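Local coordinates for HTH-type transcriptional regulator AscG (Escherichia coli K12, PDB 3DBI), which represses transcription of the cryptic asc operon as a sequence-specific DNA-binding regulator of the LacI family, at residues A[97-102]-A[112-117]; A[183-188]-A[244-249]; A[216-221]-A[239-244]. All blocks are in the same frame, centred on the assembly; numbering follows the deposited sequence.

Contact 1 (A[97-102]-A[112-117])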
loop_
_atom_site.group_PDB
_atom_site.type_symbol
_atom_site.label_atom_id
_atom_site.label_comp_id
_atom_site.label_asym_id
_atom_site.label_seq_id
_atom_site.Cartn_x
_atom_site.Cartn_y
_atom_site.Cartn_z
ATOM N N LEU A 97 -20.718 6.247 -5.585
ATOM C CA LEU A 97 -21.273 5.091 -4.864
ATOM C C LEU A 97 -20.316 3.907 -4.898
ATOM O O LEU A 97 -19.793 3.559 -5.957
ATOM C CB LEU A 97 -22.592 4.647 -5.504
ATOM C CG LEU A 97 -23.981 5.105 -5.042
ATOM C CD1 LEU A 97 -24.390 4.372 -3.779
ATOM C CD2 LEU A 97 -24.088 6.608 -4.841
ATOM N N LEU A 98 -20.097 3.286 -3.742
ATOM C CA LEU A 98 -19.305 2.061 -3.677
ATOM C C LEU A 98 -20.174 0.822 -3.594
ATOM O O LEU A 98 -21.238 0.839 -2.978
ATOM C CB LEU A 98 -18.335 2.074 -2.502
ATOM C CG LEU A 98 -17.207 3.108 -2.535
ATOM C CD1 LEU A 98 -16.083 2.691 -1.601
ATOM C CD2 LEU A 98 -16.669 3.325 -3.937
ATOM N N ALA A 99 -19.719 -0.249 -4.235
ATOM C CA ALA A 99 -20.342 -1.549 -4.089
ATOM C C ALA A 99 -19.255 -2.566 -3.818
ATOM O O ALA A 99 -18.177 -2.504 -4.411
ATOM C CB ALA A 99 -21.107 -1.919 -5.326
ATOM N N ASP A 100 -19.547 -3.494 -2.914
ATOM C CA ASP A 100 -18.589 -4.499 -2.491
ATOM C C ASP A 100 -18.638 -5.689 -3.449
ATOM O O ASP A 100 -19.627 -6.432 -3.503
ATOM C CB ASP A 100 -18.892 -4.916 -1.048
ATOM C CG ASP A 100 -17.904 -5.930 -0.498
ATOM O OD1 ASP A 100 -16.817 -6.135 -1.094
ATOM O OD2 ASP A 100 -18.228 -6.525 0.554
ATOM N N GLY A 101 -17.558 -5.869 -4.199
ATOM C CA GLY A 101 -17.450 -6.975 -5.147
ATOM C C GLY A 101 -17.068 -8.299 -4.503
ATOM O O GLY A 101 -17.054 -9.339 -5.170
ATOM N N LYS A 102 -16.758 -8.242 -3.209
ATOM C CA LYS A 102 -16.498 -9.410 -2.379
ATOM C C LYS A 102 -15.433 -10.316 -2.980
ATOM O O LYS A 102 -14.358 -9.845 -3.352
ATOM C CB LYS A 102 -17.791 -10.180 -2.069
ATOM C CG LYS A 102 -18.839 -9.378 -1.334
ATOM C CD LYS A 102 -20.020 -10.245 -0.979
ATOM C CE LYS A 102 -21.199 -9.404 -0.556
ATOM N NZ LYS A 102 -20.903 -8.585 0.666
ATOM N N ILE A 112 -21.811 -5.012 -9.800
ATOM C CA ILE A 112 -22.090 -4.261 -11.033
ATOM C C ILE A 112 -23.596 -4.093 -11.234
ATOM O O ILE A 112 -24.078 -2.988 -11.494
ATOM C CB ILE A 112 -21.447 -4.927 -12.279
ATOM C CG1 ILE A 112 -19.923 -4.868 -12.182
ATOM C CG2 ILE A 112 -21.885 -4.229 -13.549
ATOM C CD1 ILE A 112 -19.192 -5.612 -13.276
ATOM N N GLN A 113 -24.328 -5.194 -11.070
ATOM C CA GLN A 113 -25.777 -5.208 -11.219
ATOM C C GLN A 113 -26.488 -4.277 -10.225
ATOM O O GLN A 113 -27.423 -3.583 -10.605
ATOM C CB GLN A 113 -26.299 -6.642 -11.097
ATOM C CG GLN A 113 -27.705 -6.841 -11.635
ATOM C CD GLN A 113 -27.834 -6.432 -13.091
ATOM O OE1 GLN A 113 -27.195 -7.011 -13.970
ATOM N NE2 GLN A 113 -28.662 -5.425 -13.351
ATOM N N TYR A 114 -26.018 -4.262 -8.977
ATOM C CA TYR A 114 -26.560 -3.415 -7.913
ATOM C C TYR A 114 -26.419 -1.937 -8.262
ATOM O O TYR A 114 -27.350 -1.154 -8.046
ATOM C CB TYR A 114 -25.876 -3.751 -6.568
ATOM C CG TYR A 114 -25.983 -2.694 -5.479
ATOM C CD1 TYR A 114 -27.157 -2.543 -4.735
ATOM C CD2 TYR A 114 -24.904 -1.860 -5.181
ATOM C CE1 TYR A 114 -27.259 -1.575 -3.734
ATOM C CE2 TYR A 114 -24.998 -0.892 -4.182
ATOM C CZ TYR A 114 -26.174 -0.758 -3.462
ATOM O OH TYR A 114 -26.258 0.200 -2.479
ATOM N N LEU A 115 -25.260 -1.566 -8.807
ATOM C CA LEU A 115 -25.014 -0.188 -9.230
ATOM C C LEU A 115 -25.833 0.189 -10.473
ATOM O O LEU A 115 -26.286 1.330 -10.592
ATOM C CB LEU A 115 -23.520 0.070 -9.462
ATOM C CG LEU A 115 -22.581 -0.019 -8.261
ATOM C CD1 LEU A 115 -21.139 -0.054 -8.718
ATOM C CD2 LEU A 115 -22.800 1.127 -7.283
ATOM N N LEU A 116 -26.017 -0.771 -11.380
ATOM C CA LEU A 116 -26.882 -0.589 -12.548
ATOM C C LEU A 116 -28.346 -0.419 -12.143
ATOM O O LEU A 116 -29.062 0.386 -12.740
ATOM C CB LEU A 116 -26.760 -1.771 -13.514
ATOM C CG LEU A 116 -25.511 -1.905 -14.382
ATOM C CD1 LEU A 116 -25.407 -3.314 -14.943
ATOM C CD2 LEU A 116 -25.470 -0.873 -15.506
ATOM N N ASP A 117 -28.776 -1.187 -11.137
ATOM C CA ASP A 117 -30.147 -1.130 -10.611
ATOM C C ASP A 117 -30.451 0.189 -9.912
ATOM O O ASP A 117 -31.572 0.683 -9.987
ATOM C CB ASP A 117 -30.415 -2.290 -9.643
ATOM C CG ASP A 117 -30.499 -3.638 -10.344
ATOM O OD1 ASP A 117 -30.559 -3.676 -11.592
ATOM O OD2 ASP A 117 -30.492 -4.670 -9.638
#

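Contact 2 (A[183-188]-A[244-249])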
loop_
_atom_site.group_PDB
_atom_site.type_symbol
_atom_site.label_atom_id
_atom_site.label_comp_id
_atom_site.label_asym_id
_atom_site.label_seq_id
_atom_site.Cartn_x
_atom_site.Cartn_y
_atom_site.Cartn_z
ATOM N N GLU A 183 21.270 -18.148 -18.624
ATOM C CA GLU A 183 20.451 -18.942 -17.715
ATOM C C GLU A 183 19.720 -18.016 -16.739
ATOM O O GLU A 183 20.328 -17.472 -15.808
ATOM C CB GLU A 183 21.317 -19.963 -16.969
ATOM C CG GLU A 183 21.931 -21.045 -17.858
ATOM C CD GLU A 183 23.059 -21.801 -17.166
ATOM O OE1 GLU A 183 24.168 -21.237 -17.045
ATOM O OE2 GLU A 183 22.839 -22.960 -16.749
ATOM N N ILE A 184 18.420 -17.836 -16.976
ATOM C CA ILE A 184 17.591 -16.884 -16.229
ATOM C C ILE A 184 16.427 -17.588 -15.521
ATOM O O ILE A 184 15.578 -18.217 -16.164
ATOM C CB ILE A 184 17.027 -15.766 -17.152
ATOM C CG1 ILE A 184 18.158 -15.013 -17.861
ATOM C CG2 ILE A 184 16.141 -14.797 -16.355
ATOM C CD1 ILE A 184 17.701 -14.166 -19.037
ATOM N N ALA A 185 16.396 -17.476 -14.197
ATOM C CA ALA A 185 15.316 -18.032 -13.394
ATOM C C ALA A 185 14.087 -17.105 -13.378
ATOM O O ALA A 185 14.218 -15.895 -13.590
ATOM C CB ALA A 185 15.807 -18.303 -11.980
ATOM N N PHE A 186 12.904 -17.679 -13.140
ATOM C CA PHE A 186 11.651 -16.918 -13.119
ATOM C C PHE A 186 10.768 -17.337 -11.947
ATOM O O PHE A 186 10.498 -18.528 -11.750
ATOM C CB PHE A 186 10.890 -17.073 -14.434
ATOM C CG PHE A 186 9.720 -16.114 -14.601
ATOM C CD1 PHE A 186 9.885 -14.907 -15.265
ATOM C CD2 PHE A 186 8.448 -16.441 -14.130
ATOM C CE1 PHE A 186 8.821 -14.029 -15.442
ATOM C CE2 PHE A 186 7.377 -15.566 -14.296
ATOM C CZ PHE A 186 7.569 -14.356 -14.957
ATOM N N LEU A 187 10.322 -16.346 -11.173
ATOM C CA LEU A 187 9.342 -16.571 -10.117
ATOM C C LEU A 187 7.985 -16.014 -10.547
ATOM O O LEU A 187 7.873 -14.836 -10.884
ATOM C CB LEU A 187 9.807 -15.941 -8.797
ATOM C CG LEU A 187 11.176 -16.368 -8.250
ATOM C CD1 LEU A 187 11.463 -15.705 -6.926
ATOM C CD2 LEU A 187 11.285 -17.877 -8.091
ATOM N N THR A 188 6.962 -16.862 -10.553
ATOM C CA THR A 188 5.658 -16.449 -11.062
ATOM C C THR A 188 4.847 -15.836 -9.946
ATOM O O THR A 188 5.133 -16.066 -8.773
ATOM C CB THR A 188 4.825 -17.627 -11.654
ATOM O OG1 THR A 188 4.388 -18.484 -10.594
ATOM C CG2 THR A 188 5.618 -18.437 -12.680
ATOM N N SER A 244 22.260 -17.085 -13.504
ATOM C CA SER A 244 23.013 -15.872 -13.194
ATOM C C SER A 244 22.051 -14.695 -13.024
ATOM O O SER A 244 22.448 -13.588 -12.646
ATOM C CB SER A 244 24.016 -15.580 -14.307
ATOM O OG SER A 244 23.348 -15.423 -15.546
ATOM N N ALA A 245 20.779 -14.945 -13.316
ATOM C CA ALA A 245 19.752 -13.924 -13.202
ATOM C C ALA A 245 18.438 -14.526 -12.727
ATOM O O ALA A 245 18.155 -15.703 -12.974
ATOM C CB ALA A 245 19.570 -13.194 -14.524
ATOM N N LEU A 246 17.650 -13.711 -12.035
ATOM C CA LEU A 246 16.333 -14.111 -11.562
ATOM C C LEU A 246 15.349 -12.976 -11.778
ATOM O O LEU A 246 15.624 -11.822 -11.443
ATOM C CB LEU A 246 16.388 -14.520 -10.085
ATOM C CG LEU A 246 15.091 -14.982 -9.402
ATOM C CD1 LEU A 246 15.361 -16.162 -8.492
ATOM C CD2 LEU A 246 14.400 -13.853 -8.618
ATOM N N VAL A 247 14.198 -13.319 -12.338
ATOM C CA VAL A 247 13.117 -12.378 -12.536
ATOM C C VAL A 247 11.982 -12.756 -11.597
ATOM O O VAL A 247 11.366 -13.818 -11.746
ATOM C CB VAL A 247 12.601 -12.426 -13.981
ATOM C CG1 VAL A 247 11.469 -11.414 -14.190
ATOM C CG2 VAL A 247 13.723 -12.167 -14.940
ATOM N N ALA A 248 11.716 -11.903 -10.615
ATOM C CA ALA A 248 10.535 -12.083 -9.780
ATOM C C ALA A 248 9.406 -11.265 -10.381
ATOM O O ALA A 248 9.649 -10.186 -10.928
ATOM C CB ALA A 248 10.816 -11.658 -8.374
ATOM N N SER A 249 8.180 -11.770 -10.291
ATOM C CA SER A 249 7.052 -11.134 -10.979
ATOM C C SER A 249 6.535 -9.905 -10.260
ATOM O O SER A 249 5.749 -9.142 -10.840
ATOM C CB SER A 249 5.918 -12.124 -11.248
ATOM O OG SER A 249 6.337 -13.119 -12.167
#

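Contact 3 (A[216-221]-A[239-244])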
loop_
_atom_site.group_PDB
_atom_site.type_symbol
_atom_site.label_atom_id
_atom_site.label_comp_id
_atom_site.label_asym_id
_atom_site.label_seq_id
_atom_site.Cartn_x
_atom_site.Cartn_y
_atom_site.Cartn_z
ATOM N N GLU A 216 12.568 -25.753 -17.860
ATOM C CA GLU A 216 11.400 -25.674 -16.971
ATOM C C GLU A 216 11.766 -25.781 -15.490
ATOM O O GLU A 216 10.963 -25.458 -14.615
ATOM C CB GLU A 216 10.368 -26.742 -17.339
ATOM C CG GLU A 216 9.986 -26.749 -18.813
ATOM C CD GLU A 216 8.519 -27.057 -19.049
ATOM O OE1 GLU A 216 7.940 -27.890 -18.315
ATOM O OE2 GLU A 216 7.941 -26.457 -19.981
ATOM N N LYS A 217 12.990 -26.221 -15.226
ATOM C CA LYS A 217 13.547 -26.276 -13.883
ATOM C C LYS A 217 13.812 -24.879 -13.301
ATOM O O LYS A 217 13.851 -24.704 -12.078
ATOM C CB LYS A 217 14.842 -27.082 -13.919
ATOM C CG LYS A 217 15.109 -27.858 -12.655
ATOM C CD LYS A 217 15.826 -29.170 -12.915
ATOM C CE LYS A 217 15.038 -30.103 -13.827
ATOM N NZ LYS A 217 15.842 -31.324 -14.103
ATOM N N LEU A 218 13.985 -23.892 -14.182
ATOM C CA LEU A 218 14.268 -22.510 -13.783
ATOM C C LEU A 218 13.016 -21.698 -13.424
ATOM O O LEU A 218 13.126 -20.534 -13.027
ATOM C CB LEU A 218 15.051 -21.785 -14.884
ATOM C CG LEU A 218 16.431 -22.297 -15.305
ATOM C CD1 LEU A 218 16.943 -21.501 -16.496
ATOM C CD2 LEU A 218 17.418 -22.239 -14.156
ATOM N N ILE A 219 11.839 -22.304 -13.558
ATOM C CA ILE A 219 10.577 -21.620 -13.281
ATOM C C ILE A 219 9.982 -22.129 -11.971
ATOM O O ILE A 219 9.730 -23.327 -11.826
ATOM C CB ILE A 219 9.560 -21.811 -14.430
ATOM C CG1 ILE A 219 10.106 -21.231 -15.734
ATOM C CG2 ILE A 219 8.231 -21.169 -14.080
ATOM C CD1 ILE A 219 9.361 -21.690 -16.981
ATOM N N ALA A 220 9.771 -21.222 -11.017
ATOM C CA ALA A 220 9.129 -21.572 -9.746
ATOM C C ALA A 220 7.869 -20.754 -9.450
ATOM O O ALA A 220 7.769 -19.574 -9.798
ATOM C CB ALA A 220 10.112 -21.473 -8.595
ATOM N N ASN A 221 6.913 -21.418 -8.806
ATOM C CA ASN A 221 5.615 -20.855 -8.446
ATOM C C ASN A 221 5.746 -19.870 -7.300
ATOM O O ASN A 221 6.534 -20.085 -6.375
ATOM C CB ASN A 221 4.678 -21.991 -8.021
ATOM C CG ASN A 221 3.275 -21.509 -7.669
ATOM O OD1 ASN A 221 2.529 -21.037 -8.527
ATOM N ND2 ASN A 221 2.912 -21.643 -6.400
ATOM N N ARG A 239 16.493 -28.150 -6.312
ATOM C CA ARG A 239 16.497 -28.940 -7.541
ATOM C C ARG A 239 17.736 -28.658 -8.416
ATOM O O ARG A 239 17.809 -29.096 -9.569
ATOM C CB ARG A 239 15.165 -28.792 -8.308
ATOM C CG ARG A 239 14.843 -27.389 -8.824
ATOM C CD ARG A 239 13.500 -27.334 -9.556
ATOM N NE ARG A 239 12.390 -26.894 -8.728
ATOM C CZ ARG A 239 11.511 -25.938 -9.028
ATOM N NH1 ARG A 239 11.560 -25.257 -10.171
ATOM N NH2 ARG A 239 10.552 -25.675 -8.155
ATOM N N GLY A 240 18.701 -27.931 -7.847
ATOM C CA GLY A 240 20.024 -27.721 -8.441
ATOM C C GLY A 240 20.069 -26.886 -9.705
ATOM O O GLY A 240 20.973 -27.048 -10.531
ATOM N N ALA A 241 19.091 -25.997 -9.858
ATOM C CA ALA A 241 19.028 -25.103 -11.012
ATOM C C ALA A 241 20.175 -24.098 -10.976
ATOM O O ALA A 241 20.553 -23.609 -9.911
ATOM C CB ALA A 241 17.681 -24.387 -11.059
ATOM N N LYS A 242 20.743 -23.820 -12.143
ATOM C CA LYS A 242 21.850 -22.878 -12.243
ATOM C C LYS A 242 21.407 -21.659 -13.036
ATOM O O LYS A 242 20.837 -21.786 -14.122
ATOM C CB LYS A 242 23.086 -23.533 -12.885
ATOM C CG LYS A 242 23.650 -24.741 -12.130
ATOM C CD LYS A 242 24.303 -24.345 -10.815
ATOM C CE LYS A 242 24.678 -25.576 -10.004
ATOM N NZ LYS A 242 25.235 -25.212 -8.673
ATOM N N PHE A 243 21.669 -20.480 -12.478
ATOM C CA PHE A 243 21.214 -19.219 -13.069
ATOM C C PHE A 243 22.087 -18.056 -12.613
ATOM O O PHE A 243 22.596 -18.044 -11.486
ATOM C CB PHE A 243 19.730 -18.943 -12.745
ATOM C CG PHE A 243 19.395 -19.035 -11.276
ATOM C CD1 PHE A 243 19.126 -20.267 -10.680
ATOM C CD2 PHE A 243 19.344 -17.891 -10.487
ATOM C CE1 PHE A 243 18.833 -20.358 -9.326
ATOM C CE2 PHE A 243 19.038 -17.975 -9.126
ATOM C CZ PHE A 243 18.782 -19.209 -8.549
ATOM N N SER A 244 22.260 -17.085 -13.504
ATOM C CA SER A 244 23.013 -15.872 -13.194
ATOM C C SER A 244 22.051 -14.695 -13.024
ATOM O O SER A 244 22.448 -13.588 -12.646
ATOM C CB SER A 244 24.016 -15.580 -14.307
ATOM O OG SER A 244 23.348 -15.423 -15.546
#

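Contact 1 (A[97-102]-A[112-117])
Ala99 is the bump at the centre of this contact: its methyl group fits into the angle between Tyr114 and Leu115, two consecutive side chains on helix 105-117. CB of Ala99 meets the branch point of the leucine, 3.8 Å from CG of Leu115, with both methyls of that leucine close by. Beside it, the same CB touches the rim of the tyrosine ring, 3.8 Å from CD2 of Tyr114, near the ring plane and not over a face. Tyr114 reaches this place because its CG is anti to the backbone N (chi1 161°), which carries the ring to the strand, edge first; its CE2 then comes to 4.3 Å from the backbone O of Leu98. Two residues back along the strand, CD2 of Leu115 rests against CB of Leu97, 3.9 Å away. The fork of Leu115 is thus set against both Leu97 and Ala99, and the small alanine lets the helix come near at this point, with 7.1 Å between CA of Ala99 and CA of Leu115. No hydrogen bond spans the two segments, and the fit rests mainly on apolar side chains. The strand and helix axes approach to 8.5 Å and run at 147° to each other, the near-antiparallel return of a helix packed on the strand that precedes it. Leu97 and Ala99 bond through their backbones to strand 63-68, Leu115 also packs on Ile123 of strand 122-125, and Leu98, on the other face, meets Leu66 and Val68. Strand 95-100 is the outermost strand of its sheet within the chain, but Leu97 and Leu98 pair antiparallel with a strand of the second subunit, continuing the sheet across the dimer interface.

Contact 2 (A[183-188]-A[244-249])
Two neighbouring parallel strands, 184-187 and 245-248, form part of the central sheet of the periplasmic-binding-protein-like domain. The bonds alternate across the pair: N of Ala185 gives to O of Ala245 at 2.8 Å, O of Ala185 accepts from N of Val247 at 2.9 Å, and N of Leu187 gives to O of Val247 at 2.8 Å, the last almost straight (174°). On one face Ile184, Ala245, Phe186 and Val247 meet. CG2 of Ile184 touches CG2 of Val247 at 3.8 Å, while the Phe186 ring, with CG anti to the backbone N (chi1 -169°), turns so that CD1 lies 3.9 Å from CB of Val247 and one ring face looks onto O of Val247. Tyr203 of helix 194-209 meets this ring, the planes at about 35°. CZ of Phe186 lies 3.3 Å from OG of Ser249. Replacing Phe186 by an alanine would probably open a gap beside Val247 and Ser249 and leave Tyr203 without its ring partner. On the other face CD1 of Leu246 lies by both Ala185 and Leu187, and CD2 of Leu246 packs 3.9 Å from CD1 of Leu187, beneath helices 226-238 and 251-263. Ser249, just past its strand, ties its OG to O of Leu187, the neighbouring strand's last carbonyl, by a short bond of 2.6 Å, in the carbonyl plane and on a lone pair; a side chain thus joins the two strand ends.

Contact 3 (A[216-221]-A[239-244])
This is a partly buried contact at the edge of the sheet, joining the turn before short strand 219-220, and the strand's first residue, to the connection between helix 226-238 and strand 245-248. Its polar anchor is Arg239, whose single NH1 gives two hydrogen bonds, to O of Lys217 at 3.0 Å and to O of Ile219 at 3.1 Å. CG of Arg239 stands between the backbone N and the carbonyl carbon (chi1 64°), and a bend at chi3 then brings NH1 to the two carbonyls. Both lie at the edge of the guanidinium group, yet NH1 stands above each carbonyl plane, 45° out for Lys217 and 55° for Ile219. The arginine and lysine chains run antiparallel alongside each other, with CG of Lys217 packed 3.5 Å from CD of Arg239. Beyond them, CD2 of Leu218 makes apolar contacts, 3.8 Å from CB of Ala241 and 4.3 Å from CB of Phe243; it also approaches O of Lys242 at 3.4 Å. A Schellman motif closes the helix, with Gly240, at positive phi, as its C-prime residue, turning the chain so that Arg239 and Ala241 both face the turn at 216-218. Leu218 also packs on Tyr203 of helix 194-209. With one nitrogen gripping carbonyls two residues apart, the arginine clasps the backbone of the turn while the Lys217 stem adds packing, and its positive charge would probably polarise both carbonyl groups.

In the fold
Contacts 2 and 3 are neighbours in one domain, their centres about 8 Å apart, and they share Ser244. Strand 219-220 lies beside strand 184-187, and N of Phe186 lies 2.9 Å from O of Leu218 while O of Phe186 lies 2.9 Å from N of Ala220, probable hydrogen bonds that join the two strands within one sheet. Along the chain, both segments of contact 3 fall within the span from 183 to 249. Contact 1 belongs to the other sheet, on the opposite side of the chain's centre, about 39 Å from contact 2 and 44 Å from contact 3 between centres; it alone of the three reaches the second subunit.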